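Local coordinates for protein enoyl-CoA hydratase subunit II (PDB 2EJ5) that probably catalyses the hydration of enoyl-CoA thioesters as a crotonase-family lyase, with a likely role in the breakdown of phenylacetic acid, at residues Asp22-Phe27 with Phe60-Asp65; Cys50-Gly55 with Val98-Gly103; Leu112-Asp117 with Tyr144-Leu149. One frame throughout, in Å; residues are numbered along the deposited sequence.

Contact 1: Asp22-Phe27 with Phe60-Asp65; sequences DQLNAF and FCAGED
L24 and F27 are held to the A62–D65 part of the 60-65 loop chiefly by main-chain hydrogen bonds. The amide A62 N reaches L24 O at 2.9 Å, and F27 N makes a shorter bond of 2.7 Å to G63 O; a weak third link runs from D65 N to F27 O. Left-handed backbone conformations at L24 and N25 turn segment 22-27 through this pairing. Among polar side chains, N25 ND2 meets F60 O at 3.2 Å from above the carbonyl plane, 58° out of it, while also donating to A56 O; N25 OD1 receives R20 N. This grip at both ends fixes the amide's rotation. The sulfur–aromatic contact belongs to C61, whose SG lies 4.0 Å from the centroid of the F27 ring, in an oblique approach aimed at CE2. With SG anti to the backbone N (chi1 -179°), the thiol reaches that ring and also takes a hydrogen bond from G63 N at 3.5 Å. Apolar contacts are small: L24 CB rests on A62 CB at 3.7 Å, and the A26 methyl lies beside D65, whose carboxylate pairs with R20. E64 instead turns its carboxylate to R82 and Y83 of helix 75-92. Main-chain bonds therefore hold the 60-65 loop against segment 22-27; in crotonase relatives the corresponding loop lends an amide to the oxyanion hole, and a similar role is probable here.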
loop_
_atom_site.group_PDB
_atom_site.type_symbol
_atom_site.label_atom_id
_atom_site.label_comp_id
_atom_site.label_asym_id
_atom_site.label_seq_id
_atom_site.Cartn_x
_atom_site.Cartn_y
_atom_site.Cartn_z
ATOM N N ASP A 22 20.092 -4.977 30.462
ATOM C CA ASP A 22 20.602 -3.711 31.034
ATOM C C ASP A 22 20.759 -2.590 29.988
ATOM O O ASP A 22 20.726 -1.394 30.319
ATOM C CB ASP A 22 21.926 -3.912 31.780
ATOM C CG ASP A 22 21.916 -5.127 32.703
ATOM O OD1 ASP A 22 20.823 -5.572 33.117
ATOM O OD2 ASP A 22 23.022 -5.634 33.009
ATOM N N GLN A 23 20.935 -2.975 28.730
ATOM C CA GLN A 23 21.049 -1.995 27.652
ATOM C C GLN A 23 19.803 -2.018 26.742
ATOM O O GLN A 23 19.882 -1.640 25.571
ATOM C CB GLN A 23 22.316 -2.271 26.847
ATOM C CG GLN A 23 23.629 -2.338 27.693
ATOM C CD GLN A 23 23.863 -3.694 28.345
ATOM O OE1 GLN A 23 23.468 -4.746 27.820
ATOM N NE2 GLN A 23 24.522 -3.680 29.499
ATOM N N LEU A 24 18.670 -2.469 27.301
ATOM C CA LEU A 24 17.370 -2.510 26.614
ATOM C C LEU A 24 17.444 -3.334 25.324
ATOM O O LEU A 24 16.839 -2.978 24.288
ATOM C CB LEU A 24 16.837 -1.085 26.358
ATOM C CG LEU A 24 16.648 -0.108 27.531
ATOM C CD1 LEU A 24 16.385 1.321 27.053
ATOM C CD2 LEU A 24 15.555 -0.559 28.481
ATOM N N ASN A 25 18.218 -4.419 25.406
ATOM C CA ASN A 25 18.440 -5.380 24.326
ATOM C C ASN A 25 19.000 -4.720 23.032
ATOM O O ASN A 25 18.746 -5.170 21.917
ATOM C CB ASN A 25 17.168 -6.238 24.102
ATOM C CG ASN A 25 16.615 -6.799 25.423
ATOM O OD1 ASN A 25 17.377 -7.356 26.220
ATOM N ND2 ASN A 25 15.319 -6.612 25.680
ATOM N N ALA A 26 19.785 -3.662 23.209
ATOM C CA ALA A 26 20.377 -2.975 22.068
ATOM C C ALA A 26 21.356 -3.895 21.350
ATOM O O ALA A 26 22.017 -4.758 21.974
ATOM C CB ALA A 26 21.004 -1.670 22.479
ATOM N N PHE A 27 21.378 -3.783 20.023
ATOM C CA PHE A 27 22.188 -4.658 19.199
ATOM C C PHE A 27 23.683 -4.368 19.337
ATOM O O PHE A 27 24.100 -3.206 19.374
ATOM C CB PHE A 27 21.844 -4.482 17.729
ATOM C CG PHE A 27 20.527 -5.074 17.333
ATOM C CD1 PHE A 27 20.362 -6.454 17.263
ATOM C CD2 PHE A 27 19.467 -4.247 16.981
ATOM C CE1 PHE A 27 19.124 -7.010 16.877
ATOM C CE2 PHE A 27 18.239 -4.800 16.590
ATOM C CZ PHE A 27 18.088 -6.175 16.531
ATOM N N PHE A 60 11.527 -4.199 24.368
ATOM C CA PHE A 60 11.705 -5.164 23.281
ATOM C C PHE A 60 13.171 -5.049 22.759
ATOM O O PHE A 60 13.965 -6.000 22.862
ATOM C CB PHE A 60 10.630 -4.948 22.183
ATOM C CG PHE A 60 10.830 -5.774 20.924
ATOM C CD1 PHE A 60 10.439 -7.123 20.874
ATOM C CD2 PHE A 60 11.397 -5.196 19.773
ATOM C CE1 PHE A 60 10.610 -7.892 19.716
ATOM C CE2 PHE A 60 11.563 -5.946 18.606
ATOM C CZ PHE A 60 11.149 -7.316 18.561
ATOM N N CYS A 61 13.516 -3.878 22.236
ATOM C CA CYS A 61 14.848 -3.606 21.643
ATOM C C CYS A 61 15.009 -2.116 21.351
ATOM O O CYS A 61 14.241 -1.532 20.544
ATOM C CB CYS A 61 15.058 -4.431 20.378
ATOM S SG CYS A 61 16.695 -4.202 19.552
ATOM N N ALA A 62 15.989 -1.481 22.004
ATOM C CA ALA A 62 16.201 -0.055 21.817
ATOM C C ALA A 62 17.025 0.282 20.548
ATOM O O ALA A 62 17.350 1.447 20.322
ATOM C CB ALA A 62 16.816 0.577 23.068
ATOM N N GLY A 63 17.362 -0.732 19.756
ATOM C CA GLY A 63 18.124 -0.583 18.506
ATOM C C GLY A 63 19.642 -0.631 18.684
ATOM O O GLY A 63 20.150 -1.456 19.416
ATOM N N GLU A 64 20.368 0.242 18.004
ATOM C CA GLU A 64 21.835 0.207 18.117
ATOM C C GLU A 64 22.286 0.726 19.487
ATOM O O GLU A 64 21.818 1.760 19.974
ATOM C CB GLU A 64 22.505 0.999 16.987
ATOM C CG GLU A 64 24.022 1.086 17.044
ATOM C CD GLU A 64 24.746 -0.226 16.735
ATOM O OE1 GLU A 64 24.114 -1.210 16.349
ATOM O OE2 GLU A 64 25.976 -0.279 16.883
ATOM N N ASP A 65 23.163 -0.054 20.104
ATOM C CA ASP A 65 23.817 0.281 21.342
ATOM C C ASP A 65 24.659 1.519 21.048
ATOM O O ASP A 65 25.572 1.487 20.199
ATOM C CB ASP A 65 24.693 -0.901 21.768
ATOM C CG ASP A 65 25.161 -0.813 23.230
ATOM O OD1 ASP A 65 26.353 -0.477 23.448
ATOM O OD2 ASP A 65 24.365 -1.102 24.150
#

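Contact 2: Cys50-Gly55 with Val98-Gly103; sequences CVVITG and VAAVNG
V52, V98 and A100 share one face of a tightly paired part of the sheet, where strands 50-55 and 98-101 run parallel, 4.7 Å apart at their axes. V98 bonds to both neighbours of V52: V98 N donates to V51 O at 2.8 Å and V98 O accepts I53 N at 2.9 Å, both nearly straight. A100 N then closes on I53 O. Above this ladder V52 CG1 lies 3.8 Å from A100 CB, and C50 SG meets V98 CG2 under the cover of helix 185-197; I53 and A99 point to the other face, against helix 108-115. The strands part toward the partly exposed T54, with G55 and N102 CA atoms 6.5 Å apart, and side chains take over the bonding. T54 OG1, placed anti to the backbone N (chi1 -165°), donates to A100 O at 2.8 Å. From segment 98-103, N102 OD1 accepts G55 N at 3.0 Å, the donor standing 36° above the carboxamide plane, while ND2 makes a weak bond to A59 O. Replacing N102 by alanine is likely to leave the buried G55 amide without this acceptor and to remove the weak link to A59 O. The pairing joins the two parallel strands of a beta-alpha-beta crossover through helix 75-92, in the central sheet of the crotonase fold.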
loop_
_atom_site.group_PDB
_atom_site.type_symbol
_atom_site.label_atom_id
_atom_site.label_comp_id
_atom_site.label_asym_id
_atom_site.label_seq_id
_atom_site.Cartn_x
_atom_site.Cartn_y
_atom_site.Cartn_z
ATOM N N CYS A 50 7.183 -22.368 14.319
ATOM C CA CYS A 50 6.917 -20.957 14.551
ATOM C C CYS A 50 8.093 -20.366 15.265
ATOM O O CYS A 50 8.795 -21.063 16.022
ATOM C CB CYS A 50 5.658 -20.744 15.416
ATOM S SG CYS A 50 5.060 -18.994 15.543
ATOM N N VAL A 51 8.334 -19.088 15.044
ATOM C CA VAL A 51 9.394 -18.411 15.774
ATOM C C VAL A 51 8.824 -17.239 16.508
ATOM O O VAL A 51 8.003 -16.498 15.969
ATOM C CB VAL A 51 10.570 -17.926 14.840
ATOM C CG1 VAL A 51 11.638 -17.179 15.653
ATOM C CG2 VAL A 51 11.204 -19.113 14.140
ATOM N N VAL A 52 9.254 -17.051 17.748
ATOM C CA VAL A 52 8.873 -15.856 18.479
ATOM C C VAL A 52 10.119 -15.074 18.817
ATOM O O VAL A 52 11.042 -15.605 19.413
ATOM C CB VAL A 52 8.077 -16.180 19.790
ATOM C CG1 VAL A 52 7.713 -14.875 20.580
ATOM C CG2 VAL A 52 6.830 -16.971 19.466
ATOM N N ILE A 53 10.132 -13.797 18.475
ATOM C CA ILE A 53 11.205 -12.888 18.933
ATOM C C ILE A 53 10.615 -11.929 19.964
ATOM O O ILE A 53 9.586 -11.282 19.725
ATOM C CB ILE A 53 11.780 -12.084 17.727
ATOM C CG1 ILE A 53 12.232 -13.064 16.641
ATOM C CG2 ILE A 53 12.821 -11.051 18.201
ATOM C CD1 ILE A 53 12.898 -12.450 15.369
ATOM N N THR A 54 11.260 -11.848 21.131
ATOM C CA THR A 54 10.814 -10.982 22.205
ATOM C C THR A 54 12.041 -10.474 22.951
ATOM O O THR A 54 13.139 -10.983 22.737
ATOM C CB THR A 54 9.849 -11.732 23.162
ATOM O OG1 THR A 54 9.173 -10.788 23.978
ATOM C CG2 THR A 54 10.576 -12.718 24.043
ATOM N N GLY A 55 11.866 -9.440 23.758
ATOM C CA GLY A 55 12.957 -8.859 24.539
ATOM C C GLY A 55 12.926 -9.291 26.013
ATOM O O GLY A 55 11.868 -9.375 26.607
ATOM N N VAL A 98 6.716 -14.263 14.842
ATOM C CA VAL A 98 5.979 -13.310 15.600
ATOM C C VAL A 98 6.923 -12.419 16.380
ATOM O O VAL A 98 7.759 -12.917 17.141
ATOM C CB VAL A 98 5.058 -14.064 16.650
ATOM C CG1 VAL A 98 4.210 -13.062 17.393
ATOM C CG2 VAL A 98 4.223 -15.143 15.952
ATOM N N ALA A 99 6.796 -11.112 16.214
ATOM C CA ALA A 99 7.448 -10.139 17.113
ATOM C C ALA A 99 6.520 -9.944 18.308
ATOM O O ALA A 99 5.424 -9.419 18.154
ATOM C CB ALA A 99 7.680 -8.830 16.411
ATOM N N ALA A 100 6.922 -10.470 19.464
ATOM C CA ALA A 100 6.225 -10.247 20.712
ATOM C C ALA A 100 6.824 -9.004 21.392
ATOM O O ALA A 100 7.813 -9.100 22.156
ATOM C CB ALA A 100 6.353 -11.485 21.617
ATOM N N VAL A 101 6.268 -7.836 21.075
ATOM C CA VAL A 101 6.866 -6.565 21.462
ATOM C C VAL A 101 6.398 -6.254 22.899
ATOM O O VAL A 101 5.325 -5.691 23.102
ATOM C CB VAL A 101 6.484 -5.409 20.461
ATOM C CG1 VAL A 101 7.208 -4.070 20.857
ATOM C CG2 VAL A 101 6.812 -5.825 19.022
ATOM N N ASN A 102 7.197 -6.685 23.871
ATOM C CA ASN A 102 6.878 -6.581 25.312
ATOM C C ASN A 102 7.018 -5.188 25.922
ATOM O O ASN A 102 6.424 -4.905 26.970
ATOM C CB ASN A 102 7.746 -7.554 26.121
ATOM C CG ASN A 102 9.222 -7.404 25.830
ATOM O OD1 ASN A 102 9.676 -7.672 24.709
ATOM N ND2 ASN A 102 10.003 -7.016 26.855
ATOM N N GLY A 103 7.788 -4.320 25.267
ATOM C CA GLY A 103 7.956 -2.949 25.740
ATOM C C GLY A 103 8.502 -2.114 24.588
ATOM O O GLY A 103 8.171 -2.376 23.432
#

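Contact 3: Leu112-Asp117 with Tyr144-Leu149; sequences LALACD and YYLPRL
Y145 lays one ring face over A115 at the C-terminal end of helix 108-115. A115 CA stands 4.0 Å from the ring centroid, only 4° off its normal, a CH-pi contact over the centre, while A115 CB comes down toward the outer part of the ring, 3.7 Å from CE2. The ring's hydroxyl is tied to the same residue through a water, which donates to A115 O at 2.7 Å and lies 3.1 Å from Y145 OH; the ring's face and its hydroxyl thus both deal with A115. At its root, Y145 CB packs on L114 CB; with its CG anti to the carbonyl carbon (chi1 -58°), L114 leans to this helix. Next, L146 offers CD1 to L114 CD1 at 4.0 Å, and it also packs on A155 and L158 of helix 152-161. Helix 108-115 probably corresponds to the crotonase-fold helix whose N-terminal end, in relatives, points to the thioester carbonyl; this contact fastens the far end of that helix to helix 142-150. P147, which has no amide hydrogen, marks a kink in the latter and turns outward to L211 of the second subunit, as the main chain of R148 bonds to the third. L149 comes back to the interface one turn after L146, with L149 N bonded to L146 O, and its CD1 meets L114 CD2 at 4.1 Å, with L175 packed against both leucines.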
loop_
_atom_site.group_PDB
_atom_site.type_symbol
_atom_site.label_atom_id
_atom_site.label_comp_id
_atom_site.label_asym_id
_atom_site.label_seq_id
_atom_site.Cartn_x
_atom_site.Cartn_y
_atom_site.Cartn_z
ATOM N N LEU A 112 13.357 -4.249 13.300
ATOM C CA LEU A 112 13.217 -5.690 13.504
ATOM C C LEU A 112 11.726 -6.086 13.646
ATOM O O LEU A 112 11.291 -7.069 13.050
ATOM C CB LEU A 112 13.988 -6.136 14.779
ATOM C CG LEU A 112 13.969 -7.648 15.023
ATOM C CD1 LEU A 112 14.615 -8.418 13.898
ATOM C CD2 LEU A 112 14.694 -7.988 16.345
ATOM N N ALA A 113 10.975 -5.335 14.448
ATOM C CA ALA A 113 9.553 -5.647 14.647
ATOM C C ALA A 113 8.744 -5.559 13.324
ATOM O O ALA A 113 7.909 -6.414 13.026
ATOM C CB ALA A 113 8.949 -4.758 15.731
ATOM N N LEU A 114 9.037 -4.537 12.510
ATOM C CA LEU A 114 8.345 -4.353 11.234
ATOM C C LEU A 114 8.646 -5.483 10.254
ATOM O O LEU A 114 7.826 -5.775 9.363
ATOM C CB LEU A 114 8.782 -3.016 10.614
ATOM C CG LEU A 114 8.562 -1.728 11.393
ATOM C CD1 LEU A 114 9.047 -0.508 10.563
ATOM C CD2 LEU A 114 7.066 -1.567 11.787
ATOM N N ALA A 115 9.832 -6.104 10.380
ATOM C CA ALA A 115 10.229 -7.199 9.477
ATOM C C ALA A 115 9.575 -8.545 9.808
ATOM O O ALA A 115 9.637 -9.501 9.002
ATOM C CB ALA A 115 11.776 -7.355 9.412
ATOM N N CYS A 116 8.977 -8.648 11.000
ATOM C CA CYS A 116 8.300 -9.890 11.393
ATOM C C CYS A 116 6.926 -9.991 10.755
ATOM O O CYS A 116 6.413 -9.010 10.264
ATOM C CB CYS A 116 8.200 -9.985 12.919
ATOM S SG CYS A 116 9.882 -10.154 13.668
ATOM N N ASP A 117 6.331 -11.182 10.780
ATOM C CA ASP A 117 5.042 -11.426 10.100
ATOM C C ASP A 117 3.842 -10.927 10.912
ATOM O O ASP A 117 2.831 -10.462 10.332
ATOM C CB ASP A 117 4.852 -12.931 9.809
ATOM C CG ASP A 117 6.011 -13.521 9.032
ATOM O OD1 ASP A 117 6.389 -12.943 7.980
ATOM O OD2 ASP A 117 6.533 -14.579 9.457
ATOM N N TYR A 144 11.900 -0.013 3.652
ATOM C CA TYR A 144 11.400 -0.984 2.694
ATOM C C TYR A 144 10.098 -1.537 3.261
ATOM O O TYR A 144 9.091 -1.654 2.550
ATOM C CB TYR A 144 12.414 -2.130 2.476
ATOM C CG TYR A 144 11.988 -3.060 1.349
ATOM C CD1 TYR A 144 12.305 -2.774 0.000
ATOM C CD2 TYR A 144 11.238 -4.221 1.628
ATOM C CE1 TYR A 144 11.907 -3.639 -1.039
ATOM C CE2 TYR A 144 10.824 -5.080 0.597
ATOM C CZ TYR A 144 11.158 -4.790 -0.723
ATOM O OH TYR A 144 10.721 -5.660 -1.734
ATOM N N TYR A 145 10.105 -1.879 4.560
ATOM C CA TYR A 145 8.904 -2.445 5.175
ATOM C C TYR A 145 7.784 -1.464 5.429
ATOM O O TYR A 145 6.598 -1.785 5.247
ATOM C CB TYR A 145 9.269 -3.115 6.500
ATOM C CG TYR A 145 10.165 -4.316 6.244
ATOM C CD1 TYR A 145 9.674 -5.420 5.579
ATOM C CD2 TYR A 145 11.501 -4.316 6.628
ATOM C CE1 TYR A 145 10.507 -6.530 5.306
ATOM C CE2 TYR A 145 12.345 -5.411 6.346
ATOM C CZ TYR A 145 11.831 -6.511 5.707
ATOM O OH TYR A 145 12.640 -7.621 5.429
ATOM N N LEU A 146 8.163 -0.292 5.912
ATOM C CA LEU A 146 7.182 0.615 6.515
ATOM C C LEU A 146 6.152 1.102 5.486
ATOM O O LEU A 146 4.990 1.054 5.769
ATOM C CB LEU A 146 7.865 1.790 7.224
ATOM C CG LEU A 146 6.965 2.686 8.065
ATOM C CD1 LEU A 146 6.112 1.829 9.119
ATOM C CD2 LEU A 146 7.821 3.820 8.705
ATOM N N PRO A 147 6.580 1.601 4.310
ATOM C CA PRO A 147 5.513 2.025 3.391
ATOM C C PRO A 147 4.658 0.855 2.897
ATOM O O PRO A 147 3.501 1.088 2.506
ATOM C CB PRO A 147 6.259 2.632 2.205
ATOM C CG PRO A 147 7.676 2.771 2.633
ATOM C CD PRO A 147 7.916 1.805 3.742
ATOM N N ARG A 148 5.209 -0.367 2.891
ATOM C CA ARG A 148 4.394 -1.556 2.544
ATOM C C ARG A 148 3.369 -1.910 3.619
ATOM O O ARG A 148 2.492 -2.760 3.373
ATOM C CB ARG A 148 5.244 -2.804 2.245
ATOM C CG ARG A 148 6.187 -2.681 1.007
ATOM C CD ARG A 148 5.497 -2.271 -0.251
ATOM N NE ARG A 148 6.525 -2.092 -1.303
ATOM C CZ ARG A 148 7.683 -2.752 -1.309
ATOM N NH1 ARG A 148 7.860 -3.648 -0.377
ATOM N NH2 ARG A 148 8.611 -2.520 -2.250
ATOM N N LEU A 149 3.482 -1.301 4.800
ATOM C CA LEU A 149 2.506 -1.515 5.859
ATOM C C LEU A 149 1.567 -0.332 6.019
ATOM O O LEU A 149 0.361 -0.527 6.267
ATOM C CB LEU A 149 3.171 -1.755 7.208
ATOM C CG LEU A 149 4.034 -2.996 7.338
ATOM C CD1 LEU A 149 4.853 -2.981 8.636
ATOM C CD2 LEU A 149 3.161 -4.226 7.216
HETATM O O HOH W 1 11.157 -10.028 6.782
#

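Overall arrangement
Contacts 2 and 3 are buried, each centred about 8 Å from the centre of the chain, whereas contact 1 lies about 17 Å out and is partly exposed. Their chemistry follows: loops joined by main-chain bonds and flanked by the salt bridges of E64 and D65 in contact 1, a parallel ladder finished by side-chain bonds in contact 2, and apolar helix packing with a single bridging water in contact 3. Strand 50-55 leads into the 60-65 loop, and F60 packs on both I53 and A100, binding contact 1 to contact 2. Helix 108-115 joins all three: L112 meets F27 and I53, while A113 meets F60 and V101. Of the three, contact 3 alone is reached by the other subunits.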